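Side-chain contact in amidohydrolase (Xanthomonas campestris pv. campestris, PDB 4DZH), which probably deaminates adenosine-type substrates such as 5'-methylthioadenosine, as a zinc-binding member of the ATZ/TRZ family of metallo-dependent hydrolases: residues Pro288-Asn291 with Leu292-Ser296. Sequence-based numbering, arbitrary orientation.
Sequences PESN and LKLAS. With MG (magnesium ion), chain B.
L294 lays its CD1 methyl alongside the hydroxyl of S290, with CD1 3.7 Å from S290 OG. Its CB and CG rest against the S290 carbonyl oxygen, which also takes the backbone N-H of L294 at an N to O distance of 2.9 Å. S290 OG stands anti to its own backbone N (chi1 172°), and this carries it to the side where L294 and S296 lie. One water ties three side chains together there. It donates to S290 OG, accepts from N291 ND2 at 2.9 Å, and is hydrogen-bonded to S296 OG at 2.9 Å. S290 OG also bonds D316, a zinc ligand, and S320, so it is a second-shell contact of the zinc site.

Two residues earlier, L292 packs its CG against the carbonyl oxygen of P288, 3.2 Å away, while its N-H bonds the same oxygen. K293 likewise sets CB beside E289 O and bonds it through its N-H. The long chain of K293 then leads off to a salt bridge with D92, and the second subunit adds a cation-pi contact from Y403.

E289 faces away from the later residues. Its extended chain brings OE1 to the magnesium ion at 2.0 Å. Three waters, N321 and D323 complete the six ligands. OE2 is gripped by the hydroxyls of T332 and S328, which should fix the rotation of the carboxylate.

The helix ends in a tight turn. S296 N donates to N291 O at 2.7 Å, in the carbonyl plane, and A295 N reaches back to L292 O. A295 has positive phi (56°). This is a Schellman motif, closing the short helix that follows strand 283-286 of the amidohydrolase TIM barrel, between its zinc and magnesium sites.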
ATOM      1  N   PRO A 288     -10.494   1.055  -4.566  1.00 16.92           N
ATOM      2  CA  PRO A 288     -10.613   0.368  -3.275  1.00 16.70           C
ATOM      3  C   PRO A 288     -10.149   1.184  -2.064  1.00 14.84           C
ATOM      4  O   PRO A 288     -10.722   1.116  -0.985  1.00 16.34           O
ATOM      5  CB  PRO A 288      -9.719  -0.877  -3.454  1.00 17.17           C
ATOM      6  CG  PRO A 288      -8.798  -0.547  -4.659  1.00 14.85           C
ATOM      7  CD  PRO A 288      -9.644   0.332  -5.548  1.00 15.27           C
ATOM      8  N   GLU A 289      -9.027   1.919  -2.194  1.00 13.98           N
ATOM      9  CA  GLU A 289      -8.523   2.588  -1.008  1.00 13.11           C
ATOM     10  C   GLU A 289      -9.474   3.683  -0.529  1.00 13.06           C
ATOM     11  O   GLU A 289      -9.674   3.824   0.718  1.00 15.38           O
ATOM     12  CB  GLU A 289      -7.059   3.100  -1.193  1.00 16.46           C
ATOM     13  CG  GLU A 289      -6.070   1.933  -1.459  1.00 16.75           C
ATOM     14  CD  GLU A 289      -4.616   2.321  -1.594  1.00 19.54           C
ATOM     15  OE1 GLU A 289      -4.273   3.523  -1.372  1.00 13.94           O
ATOM     16  OE2 GLU A 289      -3.820   1.384  -1.866  1.00 17.42           O
ATOM     17  N   SER A 290     -10.021   4.463  -1.468  1.00 14.18           N
ATOM     18  CA  SER A 290     -11.004   5.479  -1.122  1.00 14.75           C
ATOM     19  C   SER A 290     -12.238   4.820  -0.504  1.00 17.11           C
ATOM     20  O   SER A 290     -12.749   5.316   0.515  1.00 17.97           O
ATOM     21  CB  SER A 290     -11.393   6.277  -2.352  1.00 17.28           C
ATOM     22  OG  SER A 290     -12.490   7.141  -2.063  1.00 18.82           O
ATOM     23  N   ASN A 291     -12.693   3.718  -1.118  1.00 15.40           N
ATOM     24  CA  ASN A 291     -13.898   3.024  -0.621  1.00 17.40           C
ATOM     25  C   ASN A 291     -13.664   2.542   0.833  1.00 21.17           C
ATOM     26  O   ASN A 291     -14.561   2.616   1.707  1.00 19.17           O
ATOM     27  CB  ASN A 291     -14.242   1.797  -1.473  1.00 15.35           C
ATOM     28  CG  ASN A 291     -14.682   2.095  -2.903  1.00 17.60           C
ATOM     29  OD1 ASN A 291     -14.705   1.177  -3.734  1.00 19.83           O
ATOM     30  ND2 ASN A 291     -15.040   3.358  -3.219  1.00 15.08           N
ATOM     31  N   LEU A 292     -12.477   1.985   1.114  1.00 16.39           N
ATOM     32  CA  LEU A 292     -12.248   1.482   2.436  1.00 14.08           C
ATOM     33  C   LEU A 292     -12.156   2.652   3.410  1.00 18.30           C
ATOM     34  O   LEU A 292     -12.760   2.631   4.486  1.00 19.56           O
ATOM     35  CB  LEU A 292     -10.962   0.629   2.475  1.00 15.91           C
ATOM     36  CG  LEU A 292     -10.950  -0.664   1.671  1.00 15.65           C
ATOM     37  CD1 LEU A 292      -9.522  -1.275   1.843  1.00 14.92           C
ATOM     38  CD2 LEU A 292     -11.961  -1.619   2.263  1.00 18.29           C
ATOM     39  N   LYS A 293     -11.406   3.701   3.027  1.00 15.45           N
ATOM     40  CA  LYS A 293     -11.138   4.808   3.935  1.00 17.85           C
ATOM     41  C   LYS A 293     -12.424   5.568   4.278  1.00 19.25           C
ATOM     42  O   LYS A 293     -12.553   6.010   5.414  1.00 20.51           O
ATOM     43  CB  LYS A 293     -10.113   5.756   3.292  1.00 13.60           C
ATOM     44  CG  LYS A 293      -9.572   6.847   4.181  1.00 18.37           C
ATOM     45  CD  LYS A 293      -8.383   7.564   3.469  1.00 18.74           C
ATOM     46  CE  LYS A 293      -7.597   8.501   4.395  1.00 21.48           C
ATOM     47  NZ  LYS A 293      -8.327   9.773   4.694  1.00 24.30           N
ATOM     48  N   LEU A 294     -13.367   5.664   3.337  1.00 19.88           N
ATOM     49  CA  LEU A 294     -14.609   6.411   3.574  1.00 20.75           C
ATOM     50  C   LEU A 294     -15.686   5.480   4.113  1.00 25.19           C
ATOM     51  O   LEU A 294     -16.831   5.898   4.353  1.00 23.73           O
ATOM     52  CB  LEU A 294     -15.093   7.089   2.292  1.00 23.13           C
ATOM     53  CG  LEU A 294     -14.170   8.240   1.847  1.00 25.16           C
ATOM     54  CD1 LEU A 294     -14.605   8.833   0.489  1.00 23.18           C
ATOM     55  CD2 LEU A 294     -14.074   9.290   2.936  1.00 30.76           C
ATOM     56  N   ALA A 295     -15.328   4.214   4.286  1.00 20.96           N
ATOM     57  CA  ALA A 295     -16.316   3.172   4.668  1.00 23.99           C
ATOM     58  C   ALA A 295     -17.468   3.131   3.676  1.00 22.41           C
ATOM     59  O   ALA A 295     -18.654   3.019   4.056  1.00 24.61           O
ATOM     60  CB  ALA A 295     -16.830   3.361   6.089  1.00 27.62           C
ATOM     61  N   SER A 296     -17.140   3.213   2.395  1.00 21.12           N
ATOM     62  CA  SER A 296     -18.180   3.148   1.375  1.00 22.56           C
ATOM     63  C   SER A 296     -18.669   1.747   1.093  1.00 23.02           C
ATOM     64  O   SER A 296     -19.801   1.556   0.636  1.00 25.03           O
ATOM     65  CB  SER A 296     -17.705   3.804   0.072  1.00 19.81           C
ATOM     66  OG  SER A 296     -17.260   5.130   0.361  1.00 23.75           O
TER
HETATM   67 MG    MG B 501      -3.075   5.088  -1.772  1.00 12.88          MG
HETATM   68  O   HOH W   1     -15.405   5.820  -1.713  1.00 19.59           O
HETATM   69  O   HOH W   2      -3.223   4.537  -3.739  1.00 13.28           O
HETATM   70  O   HOH W   3      -2.967   5.654   0.315  1.00 16.38           O
HETATM   71  O   HOH W   4      -1.246   4.050  -1.400  1.00 14.69           O